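Local structure of cysteine synthase 3 (Entamoeba histolytica, 6KR5) at residues C277-G282 against L314-Y319; A262-R267 against Q328-S333; M54-D59 against G310-S315; A84-T89 against S110-E115; S189-G192 against T196-G199. The protein catalyses the final step of cysteine synthesis, using pyridoxal-5'-phosphate to replace the acetoxy group of O-acetyl-L-serine with sulfide. All coordinates share one frame; numbering follows the deposited sequence.

Contact 1 of 5, residues C277-G282 against L314-Y319; sequences CGMSSG and LSTDLY. With PLP (pyridoxal-5'-phosphate), chain D.
Met279 reaches from the first turn of its helix toward Thr316 and Leu318. From CB, a chi1 of -64° sets CG beside the backbone N, and the extended thioether then carries CE across to Thr316. CG slides past Leu318, 4.1 Å from CD2. SD lies against Trp263, and the terminal CE meets Thr316 tip to tip, 3.5 Å from OG1. That hydroxyl accepts from Leu318 N at 3.1 Å to close an ST turn and is also hydrogen-bonded to Tyr313 O; the apolar methyl meets it by van der Waals contact. Beside this apolar bridge runs a polar one. A water donates to Cys277 O at 2.8 Å and accepts from Tyr319 OH, joining the backbone oxygen of Cys277 to the phenol, while Leu318 CG lies over the centre of the tyrosine ring, 3.8 Å above its plane. Next to Met279, Ser280 OG donates to N1 of PLP at 2.6 Å, the serine-to-pyridine bond familiar in fold type II PLP enzymes. Helix 279-292 thus starts at the cofactor, with Trp263 of helix 259-273 against Met279 and Leu318, Leu306 of strand 301-306 against Cys277, and Met118 of the second subunit against Tyr319.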
# COMPACT_ATOMS: atom_id res chain seq x y z
N CYS B 277 9.58 3.99 1.82
CA CYS B 277 9.76 2.79 2.63
C CYS B 277 9.81 3.15 4.12
O CYS B 277 10.05 4.29 4.50
CB CYS B 277 11.06 2.10 2.23
SG CYS B 277 12.58 3.10 2.48
N GLY B 278 9.59 2.14 4.96
CA GLY B 278 9.52 2.34 6.39
C GLY B 278 10.88 2.48 7.07
O GLY B 278 11.93 2.55 6.43
N MET B 279 10.85 2.54 8.41
CA MET B 279 12.07 2.80 9.17
C MET B 279 13.07 1.65 9.05
O MET B 279 14.27 1.88 8.85
CB MET B 279 11.74 3.05 10.64
CG MET B 279 10.90 4.29 10.87
SD MET B 279 10.61 4.40 12.64
CE MET B 279 10.01 6.09 12.76
N SER B 280 12.59 0.41 9.22
CA SER B 280 13.49 -0.74 9.11
C SER B 280 14.03 -0.88 7.69
O SER B 280 15.14 -1.40 7.50
CB SER B 280 12.77 -2.02 9.55
OG SER B 280 11.71 -2.34 8.66
N SER B 281 13.27 -0.41 6.70
CA SER B 281 13.74 -0.40 5.32
C SER B 281 14.92 0.56 5.16
O SER B 281 15.87 0.26 4.42
CB SER B 281 12.60 0.01 4.40
OG SER B 281 11.58 -0.96 4.36
N GLY B 282 14.86 1.71 5.82
CA GLY B 282 16.00 2.61 5.84
C GLY B 282 17.23 1.95 6.43
O GLY B 282 18.35 2.11 5.92
N LEU B 314 3.66 8.12 9.40
CA LEU B 314 3.40 9.56 9.33
C LEU B 314 3.13 10.16 10.70
O LEU B 314 3.30 11.37 10.88
CB LEU B 314 2.22 9.84 8.40
CG LEU B 314 2.41 9.41 6.96
CD1 LEU B 314 1.11 9.66 6.20
CD2 LEU B 314 3.56 10.16 6.32
N SER B 315 2.71 9.35 11.67
CA SER B 315 2.50 9.80 13.03
C SER B 315 3.80 10.03 13.79
O SER B 315 3.75 10.54 14.91
CB SER B 315 1.63 8.78 13.77
OG SER B 315 2.17 7.47 13.64
N THR B 316 4.94 9.65 13.23
CA THR B 316 6.23 9.90 13.83
C THR B 316 6.83 11.15 13.18
O THR B 316 6.18 11.82 12.37
CB THR B 316 7.13 8.67 13.66
OG1 THR B 316 7.61 8.60 12.31
CG2 THR B 316 6.35 7.40 13.95
N ASP B 317 8.06 11.48 13.54
CA ASP B 317 8.73 12.60 12.90
C ASP B 317 9.58 12.17 11.72
O ASP B 317 10.39 12.97 11.23
CB ASP B 317 9.57 13.38 13.92
CG ASP B 317 8.75 14.41 14.68
OD1 ASP B 317 7.52 14.47 14.46
OD2 ASP B 317 9.33 15.16 15.49
N LEU B 318 9.41 10.92 11.24
CA LEU B 318 10.24 10.40 10.16
C LEU B 318 10.28 11.36 8.98
O LEU B 318 11.32 11.52 8.33
CB LEU B 318 9.74 9.02 9.70
CG LEU B 318 10.46 8.33 8.53
CD1 LEU B 318 11.91 8.01 8.88
CD2 LEU B 318 9.75 7.06 8.09
N TYR B 319 9.17 12.03 8.70
CA TYR B 319 9.10 12.97 7.59
C TYR B 319 8.90 14.41 8.04
O TYR B 319 8.61 15.27 7.20
CB TYR B 319 8.00 12.55 6.63
CG TYR B 319 8.22 11.17 6.09
CD1 TYR B 319 9.33 10.89 5.31
CD2 TYR B 319 7.35 10.14 6.40
CE1 TYR B 319 9.54 9.65 4.81
CE2 TYR B 319 7.55 8.89 5.90
CZ TYR B 319 8.65 8.64 5.11
OH TYR B 319 8.84 7.39 4.60
N1 PLP D . 10.38 -4.31 9.72
C2 PLP D . 9.02 -4.33 9.88
C2A PLP D . 8.26 -3.07 9.65
C3 PLP D . 8.39 -5.51 10.23
O3 PLP D . 7.03 -5.51 10.39
C4 PLP D . 9.13 -6.67 10.43
C4A PLP D . 8.49 -7.92 10.91
O4A PLP D . 7.28 -7.94 11.16
C5 PLP D . 10.52 -6.63 10.26
C6 PLP D . 11.12 -5.45 9.91
C5A PLP D . 11.40 -7.84 10.50
O4P PLP D . 11.06 -8.97 9.76
P PLP D . 11.26 -10.39 10.47
O1P PLP D . 12.67 -10.43 11.04
O2P PLP D . 10.25 -10.48 11.58
O3P PLP D . 11.05 -11.43 9.43
O HOH W 1 10.69 6.64 3.09

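Contact 2 of 5, residues A262-R267 against Q328-S333; sequences AWKMAR and QQVLDS
Val330, the first residue of 328-333 to meet the other helix, points its CB toward it, and its CG1 lies 4.2 Å from Lys264 CG. A beta-branched, compact side chain suits this place, because it packs against the aliphatic base of a lysine whose charged end must travel on. Leu331 follows; its CB heads away from the partner helix, yet the longer isobutyl group brings CD2 back to within 4.3 Å of Met265 CE. Methionine answers well here: the axes of the two segments are 10.8 Å apart at their closest, a spacing the long thioether can span. One turn beyond Val330 sits Ser333. Its OG donates back to Val330 O at 2.8 Å, tilted 22° from the carbonyl plane, which fixes the hydroxyl and turns its acceptor side to use. Lys264 NZ donates to it at 3.0 Å. The lysine gets there with CG opposite its backbone N (chi1 -176°) and a bend at chi3, so that CE also lies close to the hydroxyl. Leu334 adds to the apolar side of both Lys264 and Met265. The result is an antiparallel helix pair, 147° between directions, in which the C-terminal helix 327-335 lies along helix 259-273, with apolar contacts from Val330 and Leu331 and a lysine-serine hydrogen bond beside them.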
# COMPACT_ATOMS: atom_id res chain seq x y z
N ALA B 262 19.15 5.18 10.10
CA ALA B 262 18.05 4.49 9.45
C ALA B 262 16.98 5.48 8.98
O ALA B 262 16.46 5.37 7.86
CB ALA B 262 17.45 3.44 10.40
N TRP B 263 16.64 6.44 9.84
CA TRP B 263 15.62 7.42 9.47
C TRP B 263 16.11 8.31 8.34
O TRP B 263 15.36 8.58 7.39
CB TRP B 263 15.27 8.29 10.67
CG TRP B 263 14.65 7.57 11.80
CD1 TRP B 263 14.08 6.32 11.80
CD2 TRP B 263 14.52 8.08 13.13
NE1 TRP B 263 13.61 6.02 13.06
CE2 TRP B 263 13.87 7.08 13.89
CE3 TRP B 263 14.91 9.26 13.76
CZ2 TRP B 263 13.57 7.25 15.24
CZ3 TRP B 263 14.62 9.43 15.10
CH2 TRP B 263 13.97 8.43 15.82
N LYS B 264 17.35 8.80 8.44
CA LYS B 264 17.90 9.63 7.38
C LYS B 264 17.96 8.88 6.05
O LYS B 264 17.61 9.43 5.00
CB LYS B 264 19.29 10.13 7.78
CG LYS B 264 19.91 11.08 6.77
CD LYS B 264 20.98 11.96 7.39
CE LYS B 264 22.21 11.17 7.76
NZ LYS B 264 23.24 11.98 8.49
N MET B 265 18.37 7.60 6.08
CA MET B 265 18.36 6.80 4.87
C MET B 265 16.96 6.70 4.27
O MET B 265 16.79 6.83 3.05
CB MET B 265 18.91 5.40 5.15
CG MET B 265 19.11 4.58 3.89
SD MET B 265 20.67 5.00 3.06
CE MET B 265 20.08 5.88 1.62
N ALA B 266 15.95 6.46 5.11
CA ALA B 266 14.58 6.33 4.61
C ALA B 266 14.13 7.61 3.92
O ALA B 266 13.49 7.57 2.87
CB ALA B 266 13.63 5.98 5.75
N ARG B 267 14.47 8.77 4.50
CA ARG B 267 14.12 10.03 3.87
C ARG B 267 14.83 10.20 2.54
O ARG B 267 14.26 10.76 1.59
CB ARG B 267 14.46 11.20 4.79
CG ARG B 267 13.53 11.32 5.98
CD ARG B 267 13.74 12.63 6.73
NE ARG B 267 15.00 12.66 7.46
CZ ARG B 267 15.16 12.22 8.71
NH1 ARG B 267 14.13 11.71 9.37
NH2 ARG B 267 16.34 12.31 9.30
N GLN B 328 24.43 14.67 -2.40
CA GLN B 328 25.79 14.22 -2.13
C GLN B 328 26.17 14.46 -0.68
O GLN B 328 26.86 13.63 -0.07
CB GLN B 328 26.77 14.90 -3.09
CG GLN B 328 26.89 14.15 -4.42
CD GLN B 328 27.06 12.64 -4.24
OE1 GLN B 328 26.27 11.85 -4.77
NE2 GLN B 328 28.10 12.25 -3.51
N GLN B 329 25.73 15.57 -0.09
CA GLN B 329 26.02 15.78 1.32
C GLN B 329 25.39 14.69 2.17
O GLN B 329 26.01 14.19 3.11
CB GLN B 329 25.53 17.15 1.78
CG GLN B 329 26.32 18.30 1.16
CD GLN B 329 25.88 19.65 1.67
OE1 GLN B 329 24.90 20.23 1.17
NE2 GLN B 329 26.59 20.17 2.67
N VAL B 330 24.15 14.33 1.86
CA VAL B 330 23.47 13.31 2.65
C VAL B 330 24.14 11.95 2.47
O VAL B 330 24.40 11.24 3.45
CB VAL B 330 21.97 13.25 2.28
CG1 VAL B 330 21.33 12.02 2.91
CG2 VAL B 330 21.27 14.49 2.77
N LEU B 331 24.43 11.57 1.22
CA LEU B 331 25.04 10.26 1.01
C LEU B 331 26.45 10.20 1.57
O LEU B 331 26.86 9.17 2.11
CB LEU B 331 25.04 9.90 -0.47
CG LEU B 331 23.65 9.63 -1.07
CD1 LEU B 331 23.80 9.23 -2.52
CD2 LEU B 331 22.93 8.55 -0.28
N ASP B 332 27.22 11.29 1.45
CA ASP B 332 28.53 11.33 2.09
C ASP B 332 28.43 11.11 3.60
O ASP B 332 29.23 10.39 4.19
CB ASP B 332 29.22 12.66 1.81
CG ASP B 332 29.95 12.69 0.47
OD1 ASP B 332 30.14 11.62 -0.14
OD2 ASP B 332 30.34 13.80 0.04
N SER B 333 27.44 11.74 4.24
CA SER B 333 27.29 11.62 5.69
C SER B 333 26.96 10.20 6.11
O SER B 333 27.26 9.79 7.24
CB SER B 333 26.22 12.60 6.19
OG SER B 333 24.92 12.06 6.05

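Contact 3 of 5, residues M54-D59 against G310-S315; sequences MSSVKD and GERYLS. With PLP (pyridoxal-5'-phosphate), chain D.
Arg312 grips the backbone oxygen of Met54, a buried guanidinium-to-carbonyl contact that ties the loop after strand 301-306 to the turn leading into helix 58-72. Met54 O sits at the edge of the guanidinium, near its plane. NH2 provides the main bond, 2.8 Å to Met54 O with an N-H...O angle of 154°, although it approaches from above the carbonyl plane; NH1 adds a weak one at 3.2 Å. The arginine gains its reach from a chain that bends once, at chi3. Small residues suit the receiving turn: Ser55 CB lies 3.8 Å from Arg312 NH2 and Ser56 CB equally far from NH1, and Met54 crosses the arginine at about a right angle. The turn is itself braced. Asp59 OD2 accepts from Met54 N at 2.7 Å through its syn lone pair, and Ser56 OG takes Lys58 N in a capping bond. The capped turn leads directly to Lys58, whose NZ is joined to C4A of PLP, consistent with the Schiff base of this family; the modelled O4A, impossibly close to NZ and CE, makes the local detail doubtful. Glu311 of the second subunit balances the charge of Arg312, while Asn88 OD1 and Met54 O are neutral acceptors. The arginine therefore stands where helix 58-72, helix 88-100, the 3-10 turn 310-312 and the subunit interface converge, with Arg116 of helix 114-122 alongside.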
# COMPACT_ATOMS: atom_id res chain seq x y z
N MET B 54 -2.01 -5.69 2.76
CA MET B 54 -1.96 -4.81 3.91
C MET B 54 -0.54 -4.29 4.15
O MET B 54 -0.21 -3.83 5.25
CB MET B 54 -2.54 -5.49 5.15
CG MET B 54 -4.08 -5.42 5.20
SD MET B 54 -4.79 -3.77 4.94
CE MET B 54 -4.00 -2.88 6.27
N SER B 55 0.29 -4.32 3.10
CA SER B 55 1.43 -3.43 2.95
C SER B 55 2.58 -3.72 3.90
O SER B 55 3.38 -2.83 4.21
CB SER B 55 1.01 -1.96 3.07
OG SER B 55 0.01 -1.70 2.10
N SER B 56 2.72 -4.97 4.35
CA SER B 56 3.95 -5.34 5.03
C SER B 56 4.24 -6.81 4.82
O SER B 56 3.37 -7.59 4.43
CB SER B 56 3.92 -5.03 6.53
OG SER B 56 3.42 -6.15 7.27
N VAL B 57 5.49 -7.17 5.10
CA VAL B 57 5.92 -8.56 5.03
C VAL B 57 5.09 -9.46 5.93
O VAL B 57 4.96 -10.66 5.67
CB VAL B 57 7.42 -8.61 5.39
CG1 VAL B 57 7.64 -8.18 6.83
CG2 VAL B 57 8.00 -9.99 5.13
N LYS B 58 4.49 -8.90 6.99
CA LYS B 58 3.72 -9.73 7.91
C LYS B 58 2.43 -10.26 7.30
O LYS B 58 1.82 -11.16 7.89
CB LYS B 58 3.41 -8.96 9.19
CG LYS B 58 4.66 -8.56 9.97
CD LYS B 58 5.60 -9.73 10.21
CE LYS B 58 6.56 -9.40 11.33
NZ LYS B 58 7.87 -9.01 10.74
N ASP B 59 1.99 -9.75 6.15
CA ASP B 59 0.91 -10.42 5.43
C ASP B 59 1.25 -11.88 5.19
O ASP B 59 0.41 -12.77 5.33
CB ASP B 59 0.65 -9.74 4.08
CG ASP B 59 -0.12 -8.44 4.19
OD1 ASP B 59 0.01 -7.73 5.20
OD2 ASP B 59 -0.85 -8.14 3.22
N GLY B 310 6.49 3.80 4.30
CA GLY B 310 6.63 4.95 5.17
C GLY B 310 5.32 5.58 5.58
O GLY B 310 5.28 6.27 6.61
N GLU B 311 4.25 5.36 4.81
CA GLU B 311 2.95 5.93 5.16
C GLU B 311 2.49 5.45 6.53
O GLU B 311 1.75 6.17 7.22
CB GLU B 311 1.92 5.58 4.09
CG GLU B 311 0.55 6.22 4.34
CD GLU B 311 -0.44 6.01 3.21
OE1 GLU B 311 -0.13 5.25 2.27
OE2 GLU B 311 -1.53 6.62 3.27
N ARG B 312 2.91 4.27 6.94
CA ARG B 312 2.60 3.73 8.27
C ARG B 312 3.32 4.48 9.39
O ARG B 312 3.08 4.18 10.57
CB ARG B 312 2.94 2.24 8.29
CG ARG B 312 2.23 1.42 9.37
CD ARG B 312 2.04 -0.03 8.94
NE ARG B 312 0.92 -0.18 8.01
CZ ARG B 312 0.62 -1.31 7.39
NH1 ARG B 312 1.35 -2.40 7.61
NH2 ARG B 312 -0.40 -1.36 6.55
N TYR B 313 4.18 5.45 9.06
CA TYR B 313 4.98 6.17 10.05
C TYR B 313 4.76 7.67 10.00
O TYR B 313 5.58 8.42 10.53
CB TYR B 313 6.46 5.84 9.87
CG TYR B 313 6.66 4.36 10.00
CD1 TYR B 313 6.76 3.76 11.25
CD2 TYR B 313 6.66 3.55 8.88
CE1 TYR B 313 6.88 2.40 11.36
CE2 TYR B 313 6.79 2.19 8.98
CZ TYR B 313 6.89 1.62 10.22
OH TYR B 313 7.01 0.26 10.33
N LEU B 314 3.66 8.12 9.40
CA LEU B 314 3.40 9.56 9.33
C LEU B 314 3.13 10.16 10.70
O LEU B 314 3.30 11.37 10.88
CB LEU B 314 2.22 9.84 8.40
CG LEU B 314 2.41 9.41 6.96
CD1 LEU B 314 1.11 9.66 6.20
CD2 LEU B 314 3.56 10.16 6.32
N SER B 315 2.71 9.35 11.67
CA SER B 315 2.50 9.80 13.03
C SER B 315 3.80 10.03 13.79
O SER B 315 3.75 10.54 14.91
CB SER B 315 1.63 8.78 13.77
OG SER B 315 2.17 7.47 13.64
N1 PLP D . 10.38 -4.31 9.72
C2 PLP D . 9.02 -4.33 9.88
C2A PLP D . 8.26 -3.07 9.65
C3 PLP D . 8.39 -5.51 10.23
O3 PLP D . 7.03 -5.51 10.39
C4 PLP D . 9.13 -6.67 10.43
C4A PLP D . 8.49 -7.92 10.91
O4A PLP D . 7.28 -7.94 11.16
C5 PLP D . 10.52 -6.63 10.26
C6 PLP D . 11.12 -5.45 9.91
C5A PLP D . 11.40 -7.84 10.50
O4P PLP D . 11.06 -8.97 9.76
P PLP D . 11.26 -10.39 10.47
O1P PLP D . 12.67 -10.43 11.04
O2P PLP D . 10.25 -10.48 11.58
O3P PLP D . 11.05 -11.43 9.43

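Contact 4 of 5, residues A84-T89 against S110-E115. With PLP (pyridoxal-5'-phosphate), chain D.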
# COMPACT_ATOMS: atom_id res chain seq x y z
N ALA B 84 0.39 -11.22 21.17
CA ALA B 84 0.75 -9.97 21.83
C ALA B 84 1.60 -9.18 20.85
O ALA B 84 2.75 -9.54 20.59
CB ALA B 84 1.50 -10.23 23.14
N THR B 85 1.03 -8.13 20.29
CA THR B 85 1.73 -7.37 19.26
C THR B 85 1.08 -6.01 19.11
O THR B 85 -0.14 -5.90 19.20
CB THR B 85 1.73 -8.10 17.91
OG1 THR B 85 2.30 -7.26 16.90
CG2 THR B 85 0.31 -8.45 17.47
N SER B 86 1.91 -4.99 18.90
CA SER B 86 1.45 -3.65 18.56
C SER B 86 1.82 -3.27 17.13
O SER B 86 1.58 -2.13 16.72
CB SER B 86 2.02 -2.64 19.56
OG SER B 86 1.69 -2.98 20.90
N GLY B 87 2.38 -4.21 16.37
CA GLY B 87 2.90 -3.89 15.05
C GLY B 87 2.28 -4.64 13.89
O GLY B 87 1.11 -5.03 13.91
N ASN B 88 3.07 -4.84 12.84
CA ASN B 88 2.53 -5.38 11.60
C ASN B 88 2.04 -6.82 11.75
O ASN B 88 1.17 -7.25 10.99
CB ASN B 88 3.58 -5.29 10.50
CG ASN B 88 3.80 -3.88 10.04
OD1 ASN B 88 2.87 -3.07 10.02
ND2 ASN B 88 5.03 -3.57 9.65
N THR B 89 2.60 -7.59 12.69
CA THR B 89 2.13 -8.96 12.86
C THR B 89 0.64 -9.01 13.16
O THR B 89 -0.08 -9.86 12.64
CB THR B 89 2.93 -9.63 13.96
OG1 THR B 89 4.29 -9.74 13.52
CG2 THR B 89 2.38 -11.03 14.28
N SER B 110 -2.89 0.09 25.84
CA SER B 110 -4.01 0.87 25.30
C SER B 110 -3.54 2.07 24.49
O SER B 110 -4.24 2.50 23.56
CB SER B 110 -4.93 1.33 26.43
OG SER B 110 -4.36 2.44 27.12
N THR B 111 -2.37 2.61 24.80
CA THR B 111 -1.87 3.82 24.17
C THR B 111 -0.92 3.54 23.01
O THR B 111 -0.41 4.50 22.41
CB THR B 111 -1.18 4.69 25.21
OG1 THR B 111 -0.23 3.91 25.95
CG2 THR B 111 -2.21 5.25 26.18
N MET B 112 -0.69 2.28 22.66
CA MET B 112 0.31 1.92 21.66
C MET B 112 -0.32 1.79 20.28
O MET B 112 -1.38 1.17 20.14
CB MET B 112 1.00 0.61 22.03
CG MET B 112 2.35 0.42 21.36
SD MET B 112 3.60 1.59 21.94
CE MET B 112 5.04 1.08 20.98
N SER B 113 0.38 2.32 19.28
CA SER B 113 -0.00 2.36 17.86
C SER B 113 -1.51 2.41 17.66
O SER B 113 -2.12 1.44 17.19
CB SER B 113 0.58 1.18 17.11
OG SER B 113 0.58 1.44 15.71
N VAL B 114 -2.11 3.54 18.01
CA VAL B 114 -3.56 3.69 17.92
C VAL B 114 -4.04 3.57 16.48
O VAL B 114 -5.17 3.12 16.24
CB VAL B 114 -4.00 5.03 18.56
CG1 VAL B 114 -3.80 4.97 20.06
CG2 VAL B 114 -3.21 6.18 17.96
N GLU B 115 -3.20 3.92 15.51
CA GLU B 115 -3.59 3.72 14.11
C GLU B 115 -3.66 2.24 13.77
O GLU B 115 -4.60 1.79 13.11
CB GLU B 115 -2.61 4.44 13.18
CG GLU B 115 -2.53 5.93 13.41
CD GLU B 115 -1.49 6.60 12.54
OE1 GLU B 115 -0.34 6.10 12.50
OE2 GLU B 115 -1.82 7.62 11.89
N1 PLP D . 10.38 -4.31 9.72
C2 PLP D . 9.02 -4.33 9.88
C2A PLP D . 8.26 -3.07 9.65
C3 PLP D . 8.39 -5.51 10.23
O3 PLP D . 7.03 -5.51 10.39
C4 PLP D . 9.13 -6.67 10.43
C4A PLP D . 8.49 -7.92 10.91
O4A PLP D . 7.28 -7.94 11.16
C5 PLP D . 10.52 -6.63 10.26
C6 PLP D . 11.12 -5.45 9.91
C5A PLP D . 11.40 -7.84 10.50
O4P PLP D . 11.06 -8.97 9.76
P PLP D . 11.26 -10.39 10.47
O1P PLP D . 12.67 -10.43 11.04
O2P PLP D . 10.25 -10.48 11.58
O3P PLP D . 11.05 -11.43 9.43
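The flat group at the contact itself is the peptide following Ser86, where Ser86 O lies 3.5 Å from Ser113 CB; a second one, the Asn88 amide, faces the cofactor instead. Asn88 ND2 donates to O3 of PLP at 2.9 Å, with an N-H...O angle of 160°, and is also hydrogen-bonded to Asp308. An amide suits this place because it offers a donor to the phenolic oxygen while its OD1 accepts from Arg312 NH1. Between the segments, Ser86 OG and CB both touch Met112 CG, which is 3.5 Å from OG in the conformer modelled. Ser86 and Ser113 each have two conformers, so the exact touches are uncertain. Ser113 is the N-cap of helix 114-122, and its OG is hydrogen-bonded to Arg116. The turn before Asn88 is held from within, Thr85 OG1 accepting from Gly87 N at 3.1 Å in an ST turn. Two loops thus meet beyond neighbouring parallel strands, 80-84 and 104-109. In relatives the loop of sequence Thr-Ser-Gly-Asn-Thr binds the substrate carboxylate, and it probably does so here. Between the two segments, with small serines at the seam, the touches are van der Waals, without a hydrogen bond; this chemistry is compatible with movement of the loop around substrate but does not show it.

Contact 5 of 5, residues S189-G192 against T196-G199. With PLP (pyridoxal-5'-phosphate), chain D.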
# COMPACT_ATOMS: atom_id res chain seq x y z
N SER B 189 18.62 -8.33 5.38
CA SER B 189 17.32 -8.33 6.04
C SER B 189 17.48 -7.79 7.45
O SER B 189 18.27 -8.32 8.24
CB SER B 189 16.73 -9.75 6.05
OG SER B 189 15.71 -9.90 7.02
N ALA B 190 16.72 -6.74 7.78
CA ALA B 190 16.65 -6.27 9.17
C ALA B 190 15.77 -7.21 10.00
O ALA B 190 14.71 -7.66 9.54
CB ALA B 190 16.10 -4.84 9.21
N VAL B 191 16.20 -7.50 11.24
CA VAL B 191 15.70 -8.64 12.00
C VAL B 191 14.71 -8.19 13.08
O VAL B 191 15.07 -7.43 14.00
CB VAL B 191 16.85 -9.43 12.64
CG1 VAL B 191 16.28 -10.52 13.57
CG2 VAL B 191 17.73 -10.03 11.56
N GLY B 192 13.48 -8.68 12.97
CA GLY B 192 12.50 -8.58 14.05
C GLY B 192 12.29 -9.94 14.67
O GLY B 192 12.90 -10.26 15.70
N THR B 196 12.38 -13.66 8.27
CA THR B 196 12.83 -13.32 6.92
C THR B 196 14.28 -13.71 6.71
O THR B 196 14.61 -14.40 5.74
CB THR B 196 12.65 -11.83 6.64
OG1 THR B 196 11.26 -11.49 6.75
CG2 THR B 196 13.11 -11.52 5.24
N VAL B 197 15.17 -13.28 7.61
CA VAL B 197 16.60 -13.50 7.37
C VAL B 197 16.90 -15.00 7.36
O VAL B 197 17.65 -15.48 6.50
CB VAL B 197 17.46 -12.72 8.38
CG1 VAL B 197 17.38 -13.29 9.79
CG2 VAL B 197 18.92 -12.66 7.91
N ILE B 198 16.28 -15.76 8.26
CA ILE B 198 16.54 -17.20 8.32
C ILE B 198 15.82 -17.93 7.19
O ILE B 198 16.39 -18.80 6.54
CB ILE B 198 16.15 -17.77 9.70
CG1 ILE B 198 16.97 -17.10 10.82
CG2 ILE B 198 16.32 -19.30 9.72
CD1 ILE B 198 18.47 -17.00 10.54
N GLY B 199 14.55 -17.58 6.96
CA GLY B 199 13.80 -18.26 5.91
C GLY B 199 14.34 -17.97 4.52
O GLY B 199 14.53 -18.89 3.71
N1 PLP D . 10.38 -4.31 9.72
C2 PLP D . 9.02 -4.33 9.88
C2A PLP D . 8.26 -3.07 9.65
C3 PLP D . 8.39 -5.51 10.23
O3 PLP D . 7.03 -5.51 10.39
C4 PLP D . 9.13 -6.67 10.43
C4A PLP D . 8.49 -7.92 10.91
O4A PLP D . 7.28 -7.94 11.16
C5 PLP D . 10.52 -6.63 10.26
C6 PLP D . 11.12 -5.45 9.91
C5A PLP D . 11.40 -7.84 10.50
O4P PLP D . 11.06 -8.97 9.76
P PLP D . 11.26 -10.39 10.47
O1P PLP D . 12.67 -10.43 11.04
O2P PLP D . 10.25 -10.48 11.58
O3P PLP D . 11.05 -11.43 9.43
O HOH W 2 14.79 -11.14 9.52
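Ser189 and Val191 face Thr196 and Val197 at the phosphate-binding cup of the PLP site, where strand 186-190 turns through a short loop containing Gly192 into helix 195-207, the first half of a beta-alpha-beta unit. The apolar half of the contact is Val191 CG2 against Val197 CG1, 3.7 Å apart, the two branched side chains crossing obliquely between strand and helix. Ser189 supplies the polar half. Swung beside its own carbonyl carbon (chi1 161°), the hydroxyl lies beside the first helical turn, with OG 3.5 Å from Thr196 CG2; Val197 N is near too, but the angle is poor and the amide instead donates to a water at 2.9 Å. The same water is bonded to Ser189 OG and donates to phosphate O1P at 2.7 Å, so serine serves the anion at second hand. Direct bonds come from either segment: Gly192 N to O1P at 2.7 Å, and Thr196 to O3P through both N, at 2.8 Å, and OG1, at 2.7 Å. Glycine suits its position because the chain passes close to PLP C5A, and threonine suits the helix start because it adds a hydroxyl donor to its amide. Thr193 OG1 and Ala194 N also hydrogen-bond to PLP, probably at the phosphate. The chemistry implies an anion held by neutral donors, its charge probably eased further by the positive end of the helix dipole.

From the N terminus, 54-59 opens contact 3, which closes at 310-315 some 250 residues later. Contacts 4 and 5 both close inside that long loop, one after the other: the first joins neighbouring strand-to-helix loops of the four-stranded parallel sheet, the second a strand of the larger sheet to the helix that follows. Segment 262-267 then opens contact 2 and 277-282 opens contact 1, which lies nested within it. Contact 3 closes before contact 2 does, so these two cross, and contacts 1 and 3 end on overlapping residues, sharing Leu314 and Ser315. Contacts 1, 3, 4 and 5 gather round PLP, whereas contact 2 packs the C-terminal helix 327-335 against helix 259-273.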